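PDB 3N4E: mandelate racemase/muconate lactonizing enzyme, C-terminal domain protein from Paracoccus denitrificans, which belongs to the enolase superfamily, binds a divalent metal ion, calcium in this crystal, and is probably a magnesium-dependent hydro-lyase. Local coordinates for residues R162-R167 with D197-Y202; S220-P225 with L241-S246. One frame throughout, in Å; residues are numbered along the deposited sequence.

Interaction 1. Residues R162-R167 with D197-Y202; sequences RWDGDR and DANNGY. With CA (calcium ion), chain C.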
ATOM      1  N   ARG A 162     -26.037  21.340  13.383  1.00 19.54           N
ATOM      2  CA  ARG A 162     -24.744  21.841  12.940  1.00 20.17           C
ATOM      3  C   ARG A 162     -24.191  22.804  13.971  1.00 21.33           C
ATOM      4  O   ARG A 162     -24.946  23.446  14.693  1.00 21.46           O
ATOM      5  CB  ARG A 162     -24.845  22.556  11.582  1.00 20.39           C
ATOM      6  CG  ARG A 162     -25.802  21.932  10.544  1.00 20.90           C
ATOM      7  CD  ARG A 162     -25.599  22.553   9.166  1.00 21.04           C
ATOM      8  NE  ARG A 162     -25.535  24.003   9.281  1.00 21.06           N
ATOM      9  CZ  ARG A 162     -26.580  24.823   9.187  1.00 23.43           C
ATOM     10  NH1 ARG A 162     -27.791  24.329   8.926  1.00 21.26           N
ATOM     11  NH2 ARG A 162     -26.414  26.140   9.345  1.00 21.00           N
ATOM     12  N   TRP A 163     -22.870  22.920  14.022  1.00 22.14           N
ATOM     13  CA  TRP A 163     -22.220  23.721  15.054  1.00 23.15           C
ATOM     14  C   TRP A 163     -21.888  25.149  14.646  1.00 23.72           C
ATOM     15  O   TRP A 163     -22.106  26.052  15.439  1.00 24.70           O
ATOM     16  CB  TRP A 163     -20.983  22.993  15.626  1.00 23.21           C
ATOM     17  CG  TRP A 163     -21.241  22.414  16.979  1.00 23.67           C
ATOM     18  CD1 TRP A 163     -20.542  22.665  18.114  1.00 23.61           C
ATOM     19  CD2 TRP A 163     -22.316  21.531  17.349  1.00 23.57           C
ATOM     20  NE1 TRP A 163     -21.090  21.973  19.170  1.00 24.26           N
ATOM     21  CE2 TRP A 163     -22.182  21.270  18.731  1.00 23.97           C
ATOM     22  CE3 TRP A 163     -23.373  20.928  16.643  1.00 23.71           C
ATOM     23  CZ2 TRP A 163     -23.066  20.425  19.436  1.00 24.15           C
ATOM     24  CZ3 TRP A 163     -24.252  20.087  17.337  1.00 24.02           C
ATOM     25  CH2 TRP A 163     -24.088  19.847  18.728  1.00 23.99           C
ATOM     26  N   ASP A 164     -21.366  25.346  13.432  1.00 23.89           N
ATOM     27  CA  ASP A 164     -20.991  26.677  12.912  1.00 24.99           C
ATOM     28  C   ASP A 164     -20.032  27.409  13.857  1.00 24.88           C
ATOM     29  O   ASP A 164     -20.203  28.596  14.145  1.00 25.31           O
ATOM     30  CB  ASP A 164     -22.231  27.546  12.606  1.00 26.69           C
ATOM     31  CG  ASP A 164     -23.155  26.921  11.552  1.00 41.85           C
ATOM     32  OD1 ASP A 164     -22.723  26.666  10.403  1.00 28.14           O
ATOM     33  OD2 ASP A 164     -24.338  26.689  11.864  1.00 28.28           O
ATOM     34  N   GLY A 165     -19.043  26.676  14.365  1.00 24.15           N
ATOM     35  CA  GLY A 165     -18.049  27.220  15.287  1.00 23.35           C
ATOM     36  C   GLY A 165     -16.984  28.045  14.570  1.00 22.46           C
ATOM     37  O   GLY A 165     -17.050  28.251  13.346  1.00 20.82           O
ATOM     38  N   ASP A 166     -16.011  28.514  15.350  1.00 22.91           N
ATOM     39  CA  ASP A 166     -14.980  29.422  14.885  1.00 23.53           C
ATOM     40  C   ASP A 166     -13.832  28.551  14.404  1.00 22.95           C
ATOM     41  O   ASP A 166     -13.209  27.866  15.204  1.00 23.17           O
ATOM     42  CB  ASP A 166     -14.565  30.343  16.045  1.00 24.83           C
ATOM     43  CG  ASP A 166     -13.477  31.362  15.660  1.00 32.86           C
ATOM     44  OD1 ASP A 166     -12.844  31.226  14.600  1.00 24.89           O
ATOM     45  OD2 ASP A 166     -13.246  32.307  16.447  1.00 26.25           O
ATOM     46  N   ARG A 167     -13.567  28.559  13.100  1.00 22.92           N
ATOM     47  CA  ARG A 167     -12.617  27.601  12.510  1.00 23.43           C
ATOM     48  C   ARG A 167     -11.159  27.857  12.859  1.00 24.32           C
ATOM     49  O   ARG A 167     -10.313  26.986  12.641  1.00 24.16           O
ATOM     50  CB  ARG A 167     -12.821  27.423  11.000  1.00 23.13           C
ATOM     51  CG  ARG A 167     -14.032  26.518  10.673  1.00 19.15           C
ATOM     52  CD  ARG A 167     -14.242  26.306   9.191  1.00 22.51           C
ATOM     53  NE  ARG A 167     -13.160  25.543   8.569  1.00 18.43           N
ATOM     54  CZ  ARG A 167     -13.095  25.264   7.266  1.00 22.85           C
ATOM     55  NH1 ARG A 167     -14.047  25.700   6.435  1.00 18.05           N
ATOM     56  NH2 ARG A 167     -12.077  24.551   6.793  1.00 17.82           N
ATOM     57  N   ASP A 197     -23.149  17.782  12.570  1.00 19.58           N
ATOM     58  CA  ASP A 197     -22.287  18.509  11.667  1.00 19.35           C
ATOM     59  C   ASP A 197     -21.307  19.319  12.499  1.00 19.57           C
ATOM     60  O   ASP A 197     -21.660  20.345  13.078  1.00 19.94           O
ATOM     61  CB  ASP A 197     -23.100  19.404  10.723  1.00 18.90           C
ATOM     62  CG  ASP A 197     -22.232  20.089   9.665  1.00 25.78           C
ATOM     63  OD1 ASP A 197     -20.982  20.078   9.769  1.00 18.67           O
ATOM     64  OD2 ASP A 197     -22.803  20.666   8.721  1.00 18.81           O
ATOM     65  N   ALA A 198     -20.076  18.831  12.559  1.00 19.33           N
ATOM     66  CA  ALA A 198     -19.031  19.451  13.371  1.00 19.05           C
ATOM     67  C   ALA A 198     -18.523  20.753  12.764  1.00 18.44           C
ATOM     68  O   ALA A 198     -17.831  21.512  13.442  1.00 18.90           O
ATOM     69  CB  ALA A 198     -17.871  18.471  13.582  1.00 18.60           C
ATOM     70  N   ASN A 199     -18.848  20.997  11.487  1.00 17.31           N
ATOM     71  CA  ASN A 199     -18.347  22.175  10.753  1.00 16.42           C
ATOM     72  C   ASN A 199     -16.868  22.421  10.973  1.00 16.56           C
ATOM     73  O   ASN A 199     -16.479  23.521  11.382  1.00 17.25           O
ATOM     74  CB  ASN A 199     -19.098  23.444  11.158  1.00 16.33           C
ATOM     75  CG  ASN A 199     -20.521  23.480  10.634  1.00 29.81           C
ATOM     76  OD1 ASN A 199     -21.467  23.441  11.422  1.00 16.24           O
ATOM     77  ND2 ASN A 199     -20.680  23.553   9.306  1.00 15.31           N
ATOM     78  N   ASN A 200     -16.069  21.377  10.752  1.00 15.94           N
ATOM     79  CA  ASN A 200     -14.618  21.434  10.861  1.00 16.68           C
ATOM     80  C   ASN A 200     -14.045  21.652  12.280  1.00 16.54           C
ATOM     81  O   ASN A 200     -12.923  22.134  12.427  1.00 16.61           O
ATOM     82  CB  ASN A 200     -14.060  22.482   9.880  1.00 17.16           C
ATOM     83  CG  ASN A 200     -14.706  22.405   8.507  1.00 17.34           C
ATOM     84  OD1 ASN A 200     -15.534  23.242   8.174  1.00 17.98           O
ATOM     85  ND2 ASN A 200     -14.343  21.398   7.711  1.00 17.26           N
ATOM     86  N   GLY A 201     -14.801  21.287  13.313  1.00 16.32           N
ATOM     87  CA  GLY A 201     -14.437  21.642  14.692  1.00 16.47           C
ATOM     88  C   GLY A 201     -13.364  20.861  15.436  1.00 17.26           C
ATOM     89  O   GLY A 201     -12.905  21.299  16.509  1.00 17.86           O
ATOM     90  N   TYR A 202     -12.942  19.722  14.892  1.00 17.20           N
ATOM     91  CA  TYR A 202     -12.112  18.784  15.658  1.00 17.88           C
ATOM     92  C   TYR A 202     -10.768  18.407  15.022  1.00 18.94           C
ATOM     93  O   TYR A 202     -10.567  18.526  13.809  1.00 19.85           O
ATOM     94  CB  TYR A 202     -12.902  17.500  15.977  1.00 17.58           C
ATOM     95  CG  TYR A 202     -14.250  17.761  16.591  1.00 26.74           C
ATOM     96  CD1 TYR A 202     -14.368  18.491  17.778  1.00 18.11           C
ATOM     97  CD2 TYR A 202     -15.414  17.281  15.990  1.00 17.75           C
ATOM     98  CE1 TYR A 202     -15.611  18.759  18.344  1.00 26.98           C
ATOM     99  CE2 TYR A 202     -16.662  17.533  16.557  1.00 26.79           C
ATOM    100  CZ  TYR A 202     -16.753  18.279  17.732  1.00 18.44           C
ATOM    101  OH  TYR A 202     -17.990  18.539  18.285  1.00 26.97           O
TER
HETATM  102 CA    CA C 500     -22.428  21.301   6.617  1.00 24.30          CA
HETATM  103  O   HOH W   1     -17.386  26.278  11.657  1.00 20.16           O
HETATM  104  O   HOH W   2     -17.839  23.947  14.543  1.00 25.16           O
HETATM  105  O   HOH W   3     -20.285  20.791   7.217  1.00 15.06           O
HETATM  106  O   HOH W   4     -23.003  24.044   6.738  1.00 11.65           O
HETATM  107  O   HOH W   5     -24.860  22.046   5.829  1.00 24.01           O

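Interaction 2. Residues S220-P225 with L241-S246; sequences SWFEEP and LDITVS. With CA (calcium ion), chain C.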
ATOM      1  N   SER A 220     -26.616   8.829  12.741  1.00 20.31           N
ATOM      2  CA  SER A 220     -26.482   8.176  11.437  1.00 20.75           C
ATOM      3  C   SER A 220     -25.302   8.678  10.608  1.00 20.96           C
ATOM      4  O   SER A 220     -24.688   7.900   9.903  1.00 21.38           O
ATOM      5  CB  SER A 220     -27.773   8.283  10.630  1.00 20.91           C
ATOM      6  OG  SER A 220     -28.731   7.344  11.102  1.00 54.54           O
ATOM      7  N   TRP A 221     -24.997   9.972  10.677  1.00 20.68           N
ATOM      8  CA  TRP A 221     -23.776  10.475  10.038  1.00 20.46           C
ATOM      9  C   TRP A 221     -23.119  11.624  10.781  1.00 19.75           C
ATOM     10  O   TRP A 221     -23.740  12.268  11.622  1.00 19.77           O
ATOM     11  CB  TRP A 221     -23.998  10.810   8.562  1.00 20.85           C
ATOM     12  CG  TRP A 221     -24.640  12.141   8.250  1.00 21.58           C
ATOM     13  CD1 TRP A 221     -23.997  13.284   7.891  1.00 21.12           C
ATOM     14  CD2 TRP A 221     -26.041  12.444   8.222  1.00 21.51           C
ATOM     15  NE1 TRP A 221     -24.900  14.284   7.638  1.00 21.38           N
ATOM     16  CE2 TRP A 221     -26.166  13.798   7.840  1.00 22.26           C
ATOM     17  CE3 TRP A 221     -27.206  11.703   8.484  1.00 22.56           C
ATOM     18  CZ2 TRP A 221     -27.409  14.431   7.706  1.00 21.59           C
ATOM     19  CZ3 TRP A 221     -28.444  12.331   8.341  1.00 21.95           C
ATOM     20  CH2 TRP A 221     -28.531  13.683   7.962  1.00 23.01           C
ATOM     21  N   PHE A 222     -21.849  11.846  10.456  1.00 19.12           N
ATOM     22  CA  PHE A 222     -20.957  12.758  11.155  1.00 18.98           C
ATOM     23  C   PHE A 222     -20.307  13.612  10.074  1.00 19.43           C
ATOM     24  O   PHE A 222     -19.478  13.122   9.295  1.00 19.42           O
ATOM     25  CB  PHE A 222     -19.913  11.924  11.913  1.00 18.69           C
ATOM     26  CG  PHE A 222     -19.009  12.712  12.844  1.00 13.36           C
ATOM     27  CD1 PHE A 222     -19.304  14.018  13.223  1.00 18.21           C
ATOM     28  CD2 PHE A 222     -17.860  12.111  13.361  1.00 18.54           C
ATOM     29  CE1 PHE A 222     -18.470  14.711  14.090  1.00 13.53           C
ATOM     30  CE2 PHE A 222     -17.012  12.797  14.240  1.00 13.57           C
ATOM     31  CZ  PHE A 222     -17.324  14.104  14.609  1.00 18.73           C
ATOM     32  N   GLU A 223     -20.707  14.881  10.014  1.00 19.59           N
ATOM     33  CA  GLU A 223     -20.396  15.736   8.877  1.00 19.99           C
ATOM     34  C   GLU A 223     -19.217  16.659   9.180  1.00 20.47           C
ATOM     35  O   GLU A 223     -19.164  17.296  10.232  1.00 20.52           O
ATOM     36  CB  GLU A 223     -21.652  16.518   8.461  1.00 20.28           C
ATOM     37  CG  GLU A 223     -21.513  17.437   7.240  1.00 20.16           C
ATOM     38  CD  GLU A 223     -22.865  17.908   6.674  1.00 21.27           C
ATOM     39  OE1 GLU A 223     -23.796  17.079   6.513  1.00 19.96           O
ATOM     40  OE2 GLU A 223     -23.001  19.128   6.378  1.00 21.20           O
ATOM     41  N   GLU A 224     -18.268  16.701   8.244  1.00 20.85           N
ATOM     42  CA  GLU A 224     -17.046  17.511   8.352  1.00 20.95           C
ATOM     43  C   GLU A 224     -16.405  17.497   9.753  1.00 21.03           C
ATOM     44  O   GLU A 224     -16.305  18.534  10.412  1.00 21.39           O
ATOM     45  CB  GLU A 224     -17.302  18.951   7.865  1.00 20.94           C
ATOM     46  CG  GLU A 224     -17.525  19.063   6.347  1.00 25.71           C
ATOM     47  CD  GLU A 224     -17.222  20.454   5.801  1.00 20.95           C
ATOM     48  OE1 GLU A 224     -17.978  21.403   6.103  1.00 25.56           O
ATOM     49  OE2 GLU A 224     -16.230  20.597   5.048  1.00 25.80           O
ATOM     50  N   PRO A 225     -15.965  16.319  10.218  1.00 20.71           N
ATOM     51  CA  PRO A 225     -15.404  16.307  11.566  1.00 20.55           C
ATOM     52  C   PRO A 225     -14.163  17.172  11.715  1.00 20.46           C
ATOM     53  O   PRO A 225     -13.992  17.774  12.766  1.00 20.51           O
ATOM     54  CB  PRO A 225     -15.073  14.834  11.808  1.00 20.48           C
ATOM     55  CG  PRO A 225     -15.090  14.205  10.466  1.00 23.66           C
ATOM     56  CD  PRO A 225     -16.067  14.965   9.650  1.00 20.25           C
ATOM     57  N   LEU A 241     -13.896   5.112  11.939  1.00 19.83           N
ATOM     58  CA  LEU A 241     -15.168   5.127  12.647  1.00 19.34           C
ATOM     59  C   LEU A 241     -16.197   4.215  11.994  1.00 19.69           C
ATOM     60  O   LEU A 241     -16.029   3.798  10.841  1.00 19.57           O
ATOM     61  CB  LEU A 241     -15.724   6.551  12.673  1.00 18.10           C
ATOM     62  CG  LEU A 241     -15.050   7.528  13.625  1.00 11.01           C
ATOM     63  CD1 LEU A 241     -15.577   8.937  13.356  1.00 17.84           C
ATOM     64  CD2 LEU A 241     -15.310   7.103  15.094  1.00 18.41           C
ATOM     65  N   ASP A 242     -17.262   3.922  12.742  1.00 19.81           N
ATOM     66  CA  ASP A 242     -18.403   3.176  12.227  1.00 20.12           C
ATOM     67  C   ASP A 242     -19.453   4.133  11.651  1.00 19.70           C
ATOM     68  O   ASP A 242     -19.914   3.953  10.523  1.00 19.38           O
ATOM     69  CB  ASP A 242     -19.028   2.303  13.330  1.00 20.89           C
ATOM     70  CG  ASP A 242     -18.150   1.118  13.727  1.00 26.81           C
ATOM     71  OD1 ASP A 242     -17.174   0.814  13.008  1.00 21.25           O
ATOM     72  OD2 ASP A 242     -18.445   0.487  14.777  1.00 22.14           O
ATOM     73  N   ILE A 243     -19.823   5.145  12.440  1.00 19.64           N
ATOM     74  CA  ILE A 243     -20.713   6.211  11.979  1.00 19.60           C
ATOM     75  C   ILE A 243     -20.208   6.761  10.642  1.00 19.17           C
ATOM     76  O   ILE A 243     -18.991   6.916  10.440  1.00 18.28           O
ATOM     77  CB  ILE A 243     -20.883   7.359  13.052  1.00 19.38           C
ATOM     78  CG1 ILE A 243     -21.993   8.336  12.641  1.00 20.07           C
ATOM     79  CG2 ILE A 243     -19.562   8.082  13.347  1.00 19.35           C
ATOM     80  CD1 ILE A 243     -22.431   9.293  13.744  1.00 18.60           C
ATOM     81  N   THR A 244     -21.142   7.020   9.731  1.00 19.15           N
ATOM     82  CA  THR A 244     -20.788   7.478   8.397  1.00 19.45           C
ATOM     83  C   THR A 244     -20.268   8.923   8.422  1.00 19.39           C
ATOM     84  O   THR A 244     -20.995   9.854   8.759  1.00 19.59           O
ATOM     85  CB  THR A 244     -21.973   7.326   7.415  1.00 19.70           C
ATOM     86  OG1 THR A 244     -22.460   5.980   7.452  1.00 22.64           O
ATOM     87  CG2 THR A 244     -21.518   7.636   5.992  1.00 22.28           C
ATOM     88  N   VAL A 245     -18.998   9.097   8.083  1.00 19.18           N
ATOM     89  CA  VAL A 245     -18.413  10.420   8.012  1.00 19.31           C
ATOM     90  C   VAL A 245     -18.733  10.993   6.628  1.00 19.15           C
ATOM     91  O   VAL A 245     -18.527  10.316   5.616  1.00 18.81           O
ATOM     92  CB  VAL A 245     -16.878  10.364   8.290  1.00 20.05           C
ATOM     93  CG1 VAL A 245     -16.148  11.637   7.839  1.00 20.11           C
ATOM     94  CG2 VAL A 245     -16.608  10.090   9.757  1.00 21.32           C
ATOM     95  N   SER A 246     -19.248  12.221   6.588  1.00 18.85           N
ATOM     96  CA  SER A 246     -19.554  12.884   5.311  1.00 18.90           C
ATOM     97  C   SER A 246     -18.804  14.207   5.119  1.00 18.80           C
ATOM     98  O   SER A 246     -18.526  14.930   6.081  1.00 19.73           O
ATOM     99  CB  SER A 246     -21.056  13.112   5.171  1.00 19.39           C
ATOM    100  OG  SER A 246     -21.506  14.174   6.001  1.00 22.49           O
TER
HETATM  101 CA    CA C 500     -22.428  21.301   6.617  1.00 24.30          CA
HETATM  102  O   HOH W   3     -20.285  20.791   7.217  1.00 15.06           O
HETATM  103  O   HOH W   4     -23.003  24.044   6.738  1.00 11.65           O
HETATM  104  O   HOH W   5     -24.860  22.046   5.829  1.00 24.01           O

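Interaction 1. Residues R162-R167 with D197-Y202
Arg-162 runs alongside Asp-197 in a parallel beta bridge, and its aliphatic chain does the touching: CD lies 3.4 Å from OD2 of Asp-197, with the guanidinium turned steeply against the carboxylate. The charged end goes elsewhere, NH1 to a salt bridge with Asp-327 and NH2 weakly to Asp-164 OD2, which also takes the N-H of Gly-134. Trp-163 gives its N-H to Asp-197 O at 3.0 Å and weakly to Asn-199 OD1, while its indole leads off to Asp-177. The N of Asp-164 reaches Asn-199 OD1 at 2.8 Å in a fairly straight bond (157°), arriving above the carbonyl plane. One amide oxygen thus serves two successive backbone N-H groups, a task suited to a short polar side chain. These loops follow neighbouring strands 158-162 and 194-197 of the TIM-barrel domain, at the C-terminal strand ends where enolase-superfamily enzymes hold their metal. Asp-197 OD2 binds the calcium at 2.2 Å, and OD1 takes the N-H of Asn-199 at 2.9 Å in an Asx turn that steadies the carboxylate. At Gly-165 water replaces direct contact: one molecule joins its O to Asn-199 O, another its N to Ala-198 O. Across from it, Ala-198 to Gly-201 form a type I' turn whose positive-phi corners are Asn-199 and Asn-200, a residue type that tolerates such angles. Bent at CG-CD (chi3 66°), Arg-167 stacks its guanidinium on the amide of Asn-200, planes 24° apart, with CZ 3.3 Å from OD1. Its NE and NH2 bond Gln-227 and His-228, and Asn-200 ND2 bonds Val-226 O. An alanine in place of Arg-167 would lose the flat lid over the Asn-200 amide and is likely to leave Gln-227 and His-228 without this partner.

Interaction 2. Residues S220-P225 with L241-S246
Leu-241, just past the end of helix 231-240, puts its CD1 methyl at the edge of the Phe-222 ring, 3.9 Å from CD2 and in the ring plane. Ile-243 continues the apolar surface: CG1 packs 3.8 Å from Trp-221 CA, and CD1 lies near the Phe-222 CB. From Thr-244 on the two chains run as parallel strands. Thr-244 O accepts the N-H of Phe-222 at 2.8 Å, while its branched side chain, a shape at home in a strand, meets Trp-221 on the same face of the sheet. Val-245 turns to the other face, beside Phe-222, and its CG1 rests 3.8 Å from Pro-225 CD. Ser-246 is held at both ends of its backbone, its N bonding Phe-222 O at 2.9 Å and its O taking a nearly straight bond (171°) from Glu-224 N at 2.8 Å. With chi1 at 74°, OG sits between the backbone N and the carbonyl carbon, 3.3 Å from Trp-221 CD1 and close to Glu-223 CB; this small hydroxyl fits between the larger groups and bonds Gln-269. Beside it, Trp-221 NE1 donates in its ring plane to Glu-223 OE1, which also meets Lys-160 and Gln-269, fixing the carboxylate whose OE2 binds calcium. Strands 221-223 and 244-246, joined by the crossover helix 231-240, make a beta-alpha-beta unit of the barrel, the helix packed on Pro-225 and Val-245, with helix 204-216 against Phe-222 and Ile-243, and strands 194-197 and 267-268 as the flanking neighbours.

Interactions 1 and 2 lie side by side along the barrel wall, their centres about 13 Å apart, and meet at the calcium. Asp-197 OD2 from interaction 1 and Glu-223 OE2 from interaction 2 come within 2.8 Å of each other, like charges that the shared cation probably makes tolerable; Glu-249 is the third protein ligand. Glu-223 OE2 lies 2.3 Å from the metal. A calcium-bound water also donates to Asp-197 OD1 and Glu-224 OE1, tying both contacts to the site. Behind it, Asn-200 N probably bonds Glu-224 O at 2.9 Å, and Ala-198 CB packs against Phe-222 CE1. Magnesium is probably the physiological occupant, as in related enzymes.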